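Long-range contacts in activating signal cointegrator 1 complex subunit 2 (Homo sapiens, PDB 6YXQ), which binds K63-linked polyubiquitin chains and recruits the helicase subunit ASCC3 and the demethylase ALKBH3 to sites of DNA damage: residues B[153-158]-B[192-197]; B[160-165]-B[186-191]. All blocks are in the same frame, centred on the assembly; numbering follows the deposited sequence.

Interaction 1 of 2, residues B[153-158]-B[192-197]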
ATOM      1  N   ILE B 153     -10.801   0.379  18.872  1.00 85.77           N
ATOM      2  CA  ILE B 153     -10.337   1.530  18.092  1.00 79.24           C
ATOM      3  C   ILE B 153     -10.104   1.133  16.639  1.00 92.97           C
ATOM      4  O   ILE B 153     -10.563   1.808  15.700  1.00 88.77           O
ATOM      5  CB  ILE B 153      -9.053   2.111  18.706  1.00 81.16           C
ATOM      6  CG1 ILE B 153      -9.358   2.939  19.951  1.00 90.62           C
ATOM      7  CG2 ILE B 153      -8.306   2.941  17.676  1.00 73.14           C
ATOM      8  CD1 ILE B 153      -8.131   3.185  20.808  1.00 93.31           C
ATOM      9  N   LEU B 154      -9.378   0.025  16.441  1.00 98.88           N
ATOM     10  CA  LEU B 154      -8.988  -0.432  15.108  1.00 90.86           C
ATOM     11  C   LEU B 154     -10.178  -0.676  14.205  1.00 94.60           C
ATOM     12  O   LEU B 154     -10.351   0.029  13.198  1.00 93.52           O
ATOM     13  CB  LEU B 154      -8.171  -1.707  15.191  1.00 85.37           C
ATOM     14  CG  LEU B 154      -6.780  -1.654  15.758  1.00 88.44           C
ATOM     15  CD1 LEU B 154      -5.958  -2.700  15.037  1.00 77.53           C
ATOM     16  CD2 LEU B 154      -6.220  -0.263  15.568  1.00 96.62           C
ATOM     17  N   TYR B 155     -10.971  -1.715  14.530  1.00107.86           N
ATOM     18  CA  TYR B 155     -12.209  -1.922  13.803  1.00115.78           C
ATOM     19  C   TYR B 155     -12.952  -0.634  13.639  1.00 96.47           C
ATOM     20  O   TYR B 155     -13.628  -0.447  12.659  1.00 91.97           O
ATOM     21  CB  TYR B 155     -13.125  -2.956  14.453  1.00114.75           C
ATOM     22  CG  TYR B 155     -14.250  -3.437  13.542  1.00 99.34           C
ATOM     23  CD1 TYR B 155     -15.414  -2.678  13.294  1.00 95.09           C
ATOM     24  CD2 TYR B 155     -14.126  -4.651  12.900  1.00 94.92           C
ATOM     25  CE1 TYR B 155     -16.418  -3.171  12.444  1.00 94.59           C
ATOM     26  CE2 TYR B 155     -15.124  -5.139  12.055  1.00 98.32           C
ATOM     27  CZ  TYR B 155     -16.261  -4.396  11.832  1.00 97.18           C
ATOM     28  OH  TYR B 155     -17.245  -4.880  10.996  1.00 96.69           O
ATOM     29  N   ASN B 156     -12.924   0.252  14.562  1.00106.08           N
ATOM     30  CA  ASN B 156     -14.173   1.009  14.500  1.00114.51           C
ATOM     31  C   ASN B 156     -13.994   2.457  14.132  1.00113.27           C
ATOM     32  O   ASN B 156     -14.965   3.174  14.025  1.00116.63           O
ATOM     33  CB  ASN B 156     -14.947   1.075  15.826  1.00130.06           C
ATOM     34  CG  ASN B 156     -16.134   0.228  15.748  1.00152.92           C
ATOM     35  OD1 ASN B 156     -16.969   0.383  14.823  1.00173.89           O
ATOM     36  ND2 ASN B 156     -16.274  -0.690  16.614  1.00161.81           N
ATOM     37  N   ASN B 157     -12.781   2.931  13.989  1.00115.06           N
ATOM     38  CA  ASN B 157     -12.520   4.101  13.180  1.00102.98           C
ATOM     39  C   ASN B 157     -12.097   3.702  11.781  1.00105.32           C
ATOM     40  O   ASN B 157     -11.295   4.407  11.178  1.00106.11           O
ATOM     41  CB  ASN B 157     -11.487   4.950  13.904  1.00101.09           C
ATOM     42  CG  ASN B 157     -11.956   5.268  15.322  1.00101.80           C
ATOM     43  OD1 ASN B 157     -12.727   6.204  15.533  1.00109.22           O
ATOM     44  ND2 ASN B 157     -11.471   4.510  16.299  1.00 87.92           N
ATOM     45  N   PHE B 158     -12.604   2.565  11.267  1.00105.86           N
ATOM     46  CA  PHE B 158     -12.328   2.081   9.900  1.00 87.00           C
ATOM     47  C   PHE B 158     -10.832   2.072   9.583  1.00 85.68           C
ATOM     48  O   PHE B 158     -10.423   2.135   8.417  1.00 89.03           O
ATOM     49  CB  PHE B 158     -13.091   2.894   8.846  1.00 89.10           C
ATOM     50  CG  PHE B 158     -14.539   2.499   8.697  1.00107.28           C
ATOM     51  CD1 PHE B 158     -14.894   1.345   8.006  1.00108.38           C
ATOM     52  CD2 PHE B 158     -15.542   3.271   9.263  1.00115.98           C
ATOM     53  CE1 PHE B 158     -16.225   0.973   7.878  1.00115.14           C
ATOM     54  CE2 PHE B 158     -16.876   2.904   9.137  1.00127.94           C
ATOM     55  CZ  PHE B 158     -17.218   1.754   8.444  1.00122.97           C
ATOM     56  N   PRO B 192     -11.115  -9.944  16.924  1.00 75.95           N
ATOM     57  CA  PRO B 192     -11.438 -11.106  16.089  1.00 74.47           C
ATOM     58  C   PRO B 192     -12.633 -10.905  15.177  1.00 79.72           C
ATOM     59  O   PRO B 192     -12.918 -11.795  14.365  1.00 84.76           O
ATOM     60  CB  PRO B 192     -11.715 -12.211  17.119  1.00 82.59           C
ATOM     61  CG  PRO B 192     -11.200 -11.676  18.436  1.00 79.14           C
ATOM     62  CD  PRO B 192     -11.370 -10.205  18.349  1.00 80.47           C
ATOM     63  N   SER B 193     -13.335  -9.775  15.266  1.00 81.83           N
ATOM     64  CA  SER B 193     -14.497  -9.582  14.408  1.00 83.65           C
ATOM     65  C   SER B 193     -14.114  -9.387  12.950  1.00 78.05           C
ATOM     66  O   SER B 193     -15.000  -9.395  12.089  1.00 83.55           O
ATOM     67  CB  SER B 193     -15.339  -8.404  14.904  1.00 78.71           C
ATOM     68  OG  SER B 193     -16.051  -8.757  16.084  1.00 81.88           O
ATOM     69  N   TYR B 194     -12.822  -9.229  12.655  1.00 69.39           N
ATOM     70  CA  TYR B 194     -12.379  -9.197  11.267  1.00 75.28           C
ATOM     71  C   TYR B 194     -12.626 -10.537  10.580  1.00 87.09           C
ATOM     72  O   TYR B 194     -12.992 -10.574   9.397  1.00101.32           O
ATOM     73  CB  TYR B 194     -10.904  -8.806  11.204  1.00 65.30           C
ATOM     74  CG  TYR B 194     -10.687  -7.341  11.485  1.00 69.21           C
ATOM     75  CD1 TYR B 194     -11.295  -6.376  10.700  1.00 73.88           C
ATOM     76  CD2 TYR B 194      -9.897  -6.921  12.546  1.00 74.83           C
ATOM     77  CE1 TYR B 194     -11.114  -5.040  10.953  1.00 80.47           C
ATOM     78  CE2 TYR B 194      -9.710  -5.581  12.808  1.00 74.09           C
ATOM     79  CZ  TYR B 194     -10.320  -4.647  12.004  1.00 75.46           C
ATOM     80  OH  TYR B 194     -10.133  -3.309  12.238  1.00 69.71           O
ATOM     81  N   TYR B 195     -12.445 -11.644  11.311  1.00 68.63           N
ATOM     82  CA  TYR B 195     -12.865 -12.956  10.825  1.00 70.95           C
ATOM     83  C   TYR B 195     -14.285 -12.898  10.267  1.00 80.10           C
ATOM     84  O   TYR B 195     -14.532 -13.229   9.099  1.00 78.36           O
ATOM     85  CB  TYR B 195     -12.784 -13.983  11.956  1.00 61.54           C
ATOM     86  CG  TYR B 195     -11.395 -14.497  12.283  1.00 65.04           C
ATOM     87  CD1 TYR B 195     -10.656 -15.209  11.352  1.00 59.19           C
ATOM     88  CD2 TYR B 195     -10.839 -14.294  13.537  1.00 65.26           C
ATOM     89  CE1 TYR B 195      -9.395 -15.689  11.656  1.00 65.83           C
ATOM     90  CE2 TYR B 195      -9.582 -14.771  13.850  1.00 68.86           C
ATOM     91  CZ  TYR B 195      -8.865 -15.469  12.907  1.00 68.98           C
ATOM     92  OH  TYR B 195      -7.613 -15.946  13.221  1.00 73.40           O
ATOM     93  N   SER B 196     -15.230 -12.455  11.102  1.00 78.73           N
ATOM     94  CA  SER B 196     -16.603 -12.254  10.650  1.00 80.31           C
ATOM     95  C   SER B 196     -16.652 -11.347   9.431  1.00 74.91           C
ATOM     96  O   SER B 196     -17.325 -11.658   8.441  1.00 72.27           O
ATOM     97  CB  SER B 196     -17.460 -11.680  11.783  1.00 72.40           C
ATOM     98  OG  SER B 196     -17.163 -12.301  13.019  1.00 83.34           O
ATOM     99  N   ASP B 197     -15.940 -10.218   9.488  1.00 77.35           N
ATOM    100  CA  ASP B 197     -15.828  -9.357   8.319  1.00 79.95           C
ATOM    101  C   ASP B 197     -15.441 -10.181   7.100  1.00 72.42           C
ATOM    102  O   ASP B 197     -16.163 -10.217   6.092  1.00 72.11           O
ATOM    103  CB  ASP B 197     -14.803  -8.253   8.577  1.00 80.20           C
ATOM    104  CG  ASP B 197     -15.418  -7.016   9.201  1.00 84.87           C
ATOM    105  OD1 ASP B 197     -16.485  -7.136   9.848  1.00 84.51           O
ATOM    106  OD2 ASP B 197     -14.830  -5.925   9.031  1.00 89.81           O
TER
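Tyr155, near the C-terminal end of helix 147-156, and Tyr194, in the first turn of helix 193-216, lie alongside each other and run in opposite directions, Tyr194 toward the main chain of helix 147-156 and Tyr155 toward the Asp197 carboxylate. Tyr155 has the most surface buried here. Its CG stands anti to the backbone N (chi1 -166°), which carries the ring across to the neighbouring helix and brings its hydroxyl to Asp197. There the Tyr155 OH donates a hydrogen bond of 2.6 Å to Asp197 OD1, which accepts it on its syn lone pair, on the side of the other carboxylate oxygen. OD1 lies at the edge of the phenol ring and in its plane, while the carboxylate itself is turned 61° from that plane.

The rings of Tyr155 and Tyr194 meet obliquely, their planes 34° apart and their centroids separated by 5.3 Å. Their closest approach puts CD2 of Tyr155 over one face of the Tyr194 ring, 3.6 Å from Tyr194 CE1. The Tyr194 hydroxyl lies beside the main chain at Leu154 and Tyr155. Its probable hydrogen-bond partner is the carbonyl oxygen of Phe160, beyond the end of the helix; the nearby amide of Tyr155 is not bonded to it.

This is helix-to-helix packing within the helical N-terminal portion of the protein, the part crystallised with ASCC3. Apolar ring surface fills the middle of the contact, and each phenol ends at a polar partner, one a carboxylate and the other, probably, a main-chain carbonyl. With its hydroxyl tied to Asp197 and its ring against Tyr194, Tyr155 is restrained at both places, and the bond would be expected to stabilise the negative charge of the carboxylate.

Interaction 2 of 2, residues B[160-165]-B[186-191]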
ATOM      1  N   PHE B 160      -8.787  -0.385   9.821  1.00 76.54           N
ATOM      2  CA  PHE B 160      -8.476  -1.608   9.091  1.00 70.73           C
ATOM      3  C   PHE B 160      -9.772  -2.158   8.513  1.00 69.68           C
ATOM      4  O   PHE B 160     -10.674  -2.546   9.260  1.00 77.25           O
ATOM      5  CB  PHE B 160      -7.796  -2.643   9.990  1.00 73.93           C
ATOM      6  CG  PHE B 160      -6.331  -2.374  10.246  1.00 76.01           C
ATOM      7  CD1 PHE B 160      -5.364  -2.800   9.351  1.00 76.46           C
ATOM      8  CD2 PHE B 160      -5.924  -1.716  11.394  1.00 85.87           C
ATOM      9  CE1 PHE B 160      -4.023  -2.564   9.591  1.00 74.11           C
ATOM     10  CE2 PHE B 160      -4.583  -1.480  11.640  1.00 82.95           C
ATOM     11  CZ  PHE B 160      -3.633  -1.902  10.736  1.00 77.53           C
ATOM     12  N   ASP B 161      -9.878  -2.152   7.192  1.00 69.61           N
ATOM     13  CA  ASP B 161     -10.905  -2.895   6.491  1.00 67.01           C
ATOM     14  C   ASP B 161     -10.401  -4.308   6.233  1.00 84.63           C
ATOM     15  O   ASP B 161      -9.271  -4.666   6.570  1.00 88.96           O
ATOM     16  CB  ASP B 161     -11.251  -2.222   5.169  1.00 76.85           C
ATOM     17  CG  ASP B 161     -12.196  -1.069   5.334  1.00108.25           C
ATOM     18  OD1 ASP B 161     -12.774  -0.935   6.431  1.00115.93           O
ATOM     19  OD2 ASP B 161     -12.366  -0.300   4.362  1.00127.76           O
ATOM     20  N   ILE B 162     -11.240  -5.119   5.604  1.00 87.74           N
ATOM     21  CA  ILE B 162     -10.754  -6.348   4.989  1.00 76.56           C
ATOM     22  C   ILE B 162     -10.083  -5.985   3.665  1.00 77.91           C
ATOM     23  O   ILE B 162      -8.975  -6.475   3.399  1.00 87.81           O
ATOM     24  CB  ILE B 162     -11.879  -7.380   4.811  1.00 61.35           C
ATOM     25  CG1 ILE B 162     -12.195  -8.043   6.149  1.00 74.59           C
ATOM     26  CG2 ILE B 162     -11.467  -8.444   3.810  1.00 56.39           C
ATOM     27  CD1 ILE B 162     -11.058  -8.900   6.701  1.00 47.19           C
ATOM     28  N   PRO B 163     -10.679  -5.137   2.807  1.00 72.27           N
ATOM     29  CA  PRO B 163      -9.946  -4.714   1.601  1.00 72.87           C
ATOM     30  C   PRO B 163      -8.582  -4.117   1.896  1.00 76.08           C
ATOM     31  O   PRO B 163      -7.613  -4.435   1.198  1.00 77.11           O
ATOM     32  CB  PRO B 163     -10.888  -3.687   0.961  1.00 65.28           C
ATOM     33  CG  PRO B 163     -12.228  -4.093   1.392  1.00 61.20           C
ATOM     34  CD  PRO B 163     -12.078  -4.662   2.769  1.00 67.60           C
ATOM     35  N   LYS B 164      -8.472  -3.270   2.921  1.00 82.92           N
ATOM     36  CA  LYS B 164      -7.178  -2.671   3.232  1.00 74.42           C
ATOM     37  C   LYS B 164      -6.165  -3.728   3.649  1.00 75.55           C
ATOM     38  O   LYS B 164      -4.975  -3.588   3.369  1.00 91.65           O
ATOM     39  CB  LYS B 164      -7.317  -1.617   4.325  1.00 69.00           C
ATOM     40  CG  LYS B 164      -8.212  -0.468   3.949  1.00 88.35           C
ATOM     41  CD  LYS B 164      -8.774   0.189   5.190  1.00 95.41           C
ATOM     42  CE  LYS B 164      -8.057   1.470   5.508  1.00 96.57           C
ATOM     43  NZ  LYS B 164      -8.828   2.637   5.005  1.00 88.24           N
ATOM     44  N   ILE B 165      -6.613  -4.791   4.318  1.00 71.70           N
ATOM     45  CA  ILE B 165      -5.682  -5.849   4.700  1.00 68.23           C
ATOM     46  C   ILE B 165      -5.179  -6.589   3.465  1.00 68.11           C
ATOM     47  O   ILE B 165      -3.974  -6.861   3.325  1.00 62.02           O
ATOM     48  CB  ILE B 165      -6.348  -6.802   5.704  1.00 65.05           C
ATOM     49  CG1 ILE B 165      -6.498  -6.110   7.061  1.00 62.83           C
ATOM     50  CG2 ILE B 165      -5.536  -8.080   5.831  1.00 51.58           C
ATOM     51  CD1 ILE B 165      -7.404  -6.841   8.018  1.00 71.43           C
ATOM     52  N   ASN B 186      -1.661  -9.791  14.732  1.00 81.90           N
ATOM     53  CA  ASN B 186      -1.975  -9.025  15.930  1.00 80.33           C
ATOM     54  C   ASN B 186      -3.338  -8.365  15.825  1.00 79.78           C
ATOM     55  O   ASN B 186      -4.098  -8.358  16.795  1.00 93.18           O
ATOM     56  CB  ASN B 186      -0.900  -7.975  16.197  1.00 73.11           C
ATOM     57  CG  ASN B 186      -1.027  -7.355  17.576  1.00 84.71           C
ATOM     58  OD1 ASN B 186      -1.163  -8.062  18.580  1.00 79.11           O
ATOM     59  ND2 ASN B 186      -0.991  -6.028  17.632  1.00 88.91           N
ATOM     60  N   ILE B 187      -3.672  -7.796  14.666  1.00 78.68           N
ATOM     61  CA  ILE B 187      -4.974  -7.138  14.585  1.00 87.21           C
ATOM     62  C   ILE B 187      -6.097  -8.169  14.639  1.00 84.47           C
ATOM     63  O   ILE B 187      -7.121  -7.951  15.299  1.00 82.49           O
ATOM     64  CB  ILE B 187      -5.076  -6.215  13.353  1.00 81.50           C
ATOM     65  CG1 ILE B 187      -5.342  -6.988  12.068  1.00 78.18           C
ATOM     66  CG2 ILE B 187      -3.826  -5.352  13.222  1.00 84.16           C
ATOM     67  CD1 ILE B 187      -5.348  -6.088  10.858  1.00 87.82           C
ATOM     68  N   PHE B 188      -5.901  -9.337  14.015  1.00 78.38           N
ATOM     69  CA  PHE B 188      -6.911 -10.387  14.123  1.00 71.75           C
ATOM     70  C   PHE B 188      -7.008 -10.940  15.542  1.00 78.51           C
ATOM     71  O   PHE B 188      -8.095 -11.337  15.981  1.00 80.07           O
ATOM     72  CB  PHE B 188      -6.609 -11.517  13.140  1.00 66.93           C
ATOM     73  CG  PHE B 188      -7.175 -11.295  11.768  1.00 66.68           C
ATOM     74  CD1 PHE B 188      -6.423 -10.674  10.787  1.00 68.06           C
ATOM     75  CD2 PHE B 188      -8.455 -11.715  11.459  1.00 67.92           C
ATOM     76  CE1 PHE B 188      -6.937 -10.473   9.522  1.00 69.75           C
ATOM     77  CE2 PHE B 188      -8.975 -11.515  10.201  1.00 64.56           C
ATOM     78  CZ  PHE B 188      -8.213 -10.892   9.228  1.00 59.86           C
ATOM     79  N   THR B 189      -5.891 -10.982  16.271  1.00 77.41           N
ATOM     80  CA  THR B 189      -5.921 -11.453  17.650  1.00 75.34           C
ATOM     81  C   THR B 189      -6.641 -10.458  18.549  1.00 83.04           C
ATOM     82  O   THR B 189      -7.510 -10.838  19.346  1.00 76.24           O
ATOM     83  CB  THR B 189      -4.495 -11.686  18.153  1.00 68.25           C
ATOM     84  OG1 THR B 189      -3.793 -12.534  17.239  1.00 90.09           O
ATOM     85  CG2 THR B 189      -4.518 -12.345  19.515  1.00 73.24           C
ATOM     86  N   GLN B 190      -6.297  -9.171  18.426  1.00 68.63           N
ATOM     87  CA  GLN B 190      -6.855  -8.167  19.321  1.00 71.32           C
ATOM     88  C   GLN B 190      -8.305  -7.853  18.985  1.00 86.27           C
ATOM     89  O   GLN B 190      -9.085  -7.523  19.886  1.00114.39           O
ATOM     90  CB  GLN B 190      -6.009  -6.892  19.292  1.00 73.85           C
ATOM     91  CG  GLN B 190      -4.517  -7.077  19.609  1.00 74.46           C
ATOM     92  CD  GLN B 190      -4.233  -7.978  20.810  1.00 85.15           C
ATOM     93  OE1 GLN B 190      -5.027  -8.081  21.754  1.00 81.64           O
ATOM     94  NE2 GLN B 190      -3.079  -8.637  20.775  1.00 80.74           N
ATOM     95  N   GLN B 191      -8.700  -7.961  17.717  1.00 82.79           N
ATOM     96  CA  GLN B 191     -10.089  -7.755  17.316  1.00 89.37           C
ATOM     97  C   GLN B 191     -10.482  -8.897  16.390  1.00 87.87           C
ATOM     98  O   GLN B 191     -10.211  -8.861  15.183  1.00 83.97           O
ATOM     99  CB  GLN B 191     -10.277  -6.396  16.646  1.00 81.43           C
ATOM    100  CG  GLN B 191     -11.624  -6.199  15.967  1.00 76.32           C
ATOM    101  CD  GLN B 191     -12.794  -6.452  16.892  1.00 90.14           C
ATOM    102  OE1 GLN B 191     -13.123  -7.597  17.209  1.00106.40           O
ATOM    103  NE2 GLN B 191     -13.414  -5.378  17.355  1.00 96.02           N
TER
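The methyl CD1 of Ile187, on helix 177-190, meets both Phe160 and Ile165, and carbon-carbon contacts alone join the two segments. One is a CH-pi interaction: this methyl sits over a face of the Phe160 ring, 4.0 Å from its centroid and 25° off the normal. It is displaced toward the rim, so that Phe160 CD1 is the nearest ring atom at 3.6 Å. The chain of Ile187 gets there with CG1 placed between the backbone N and the carbonyl carbon (chi1 79°) and CD1 anti to CA (chi2 -176°).

The remaining contacts are aliphatic or aliphatic-aromatic. Ile165, in the first turn of helix 162-172, meets Ile187 tip to tip, their two CD1 methyls 3.6 Å apart. The same Ile165 methyl also touches the Phe188 ring obliquely, 4.0 Å from CE1. Ile162 reaches Phe188 more loosely, its CD1 4.3 Å from CZ. Phe188 is stacked on Phe267 and also meets Tyr195, which extends the apolar cluster past this pair of helices.

Several polar side chains pair within their segment or outside the contact. On helix 177-190, Gln190 NE2 donates a nearly straight bond of 3.0 Å to Asn186 OD1, one turn back. Lys164 forms a salt bridge with Asp96 of helix 89-101, and Leu14 and Arg15 of the ASCC3 chain pack on Pro163 and Lys164. The start of helix 162-172 thus lies between the inner core and the partner protein. Across the contact itself no hydrogen bond forms, and cohesion rests on methyl and ring surfaces excluded from water.

The two contacts belong to one bundle of consecutive helices, and interaction 2 is nested in the chain between the segments of interaction 1. Interaction 1 ties helix 147-156 to helix 193-216 and is partly buried; interaction 2 joins the loop and first turn of helix 162-172 to helix 177-190 through fully buried residues. Their chemistry follows: a tyrosine-carboxylate bond beside ring packing in the first, purely apolar packing in the second. Their centres are about 6 Å apart, and they touch directly. The Tyr194 hydroxyl joins the two, Tyr194 CB packs on Phe188 CE2, and Asp197 CB lies against Ile162 CG1, so the partly buried contact borders directly on the buried one.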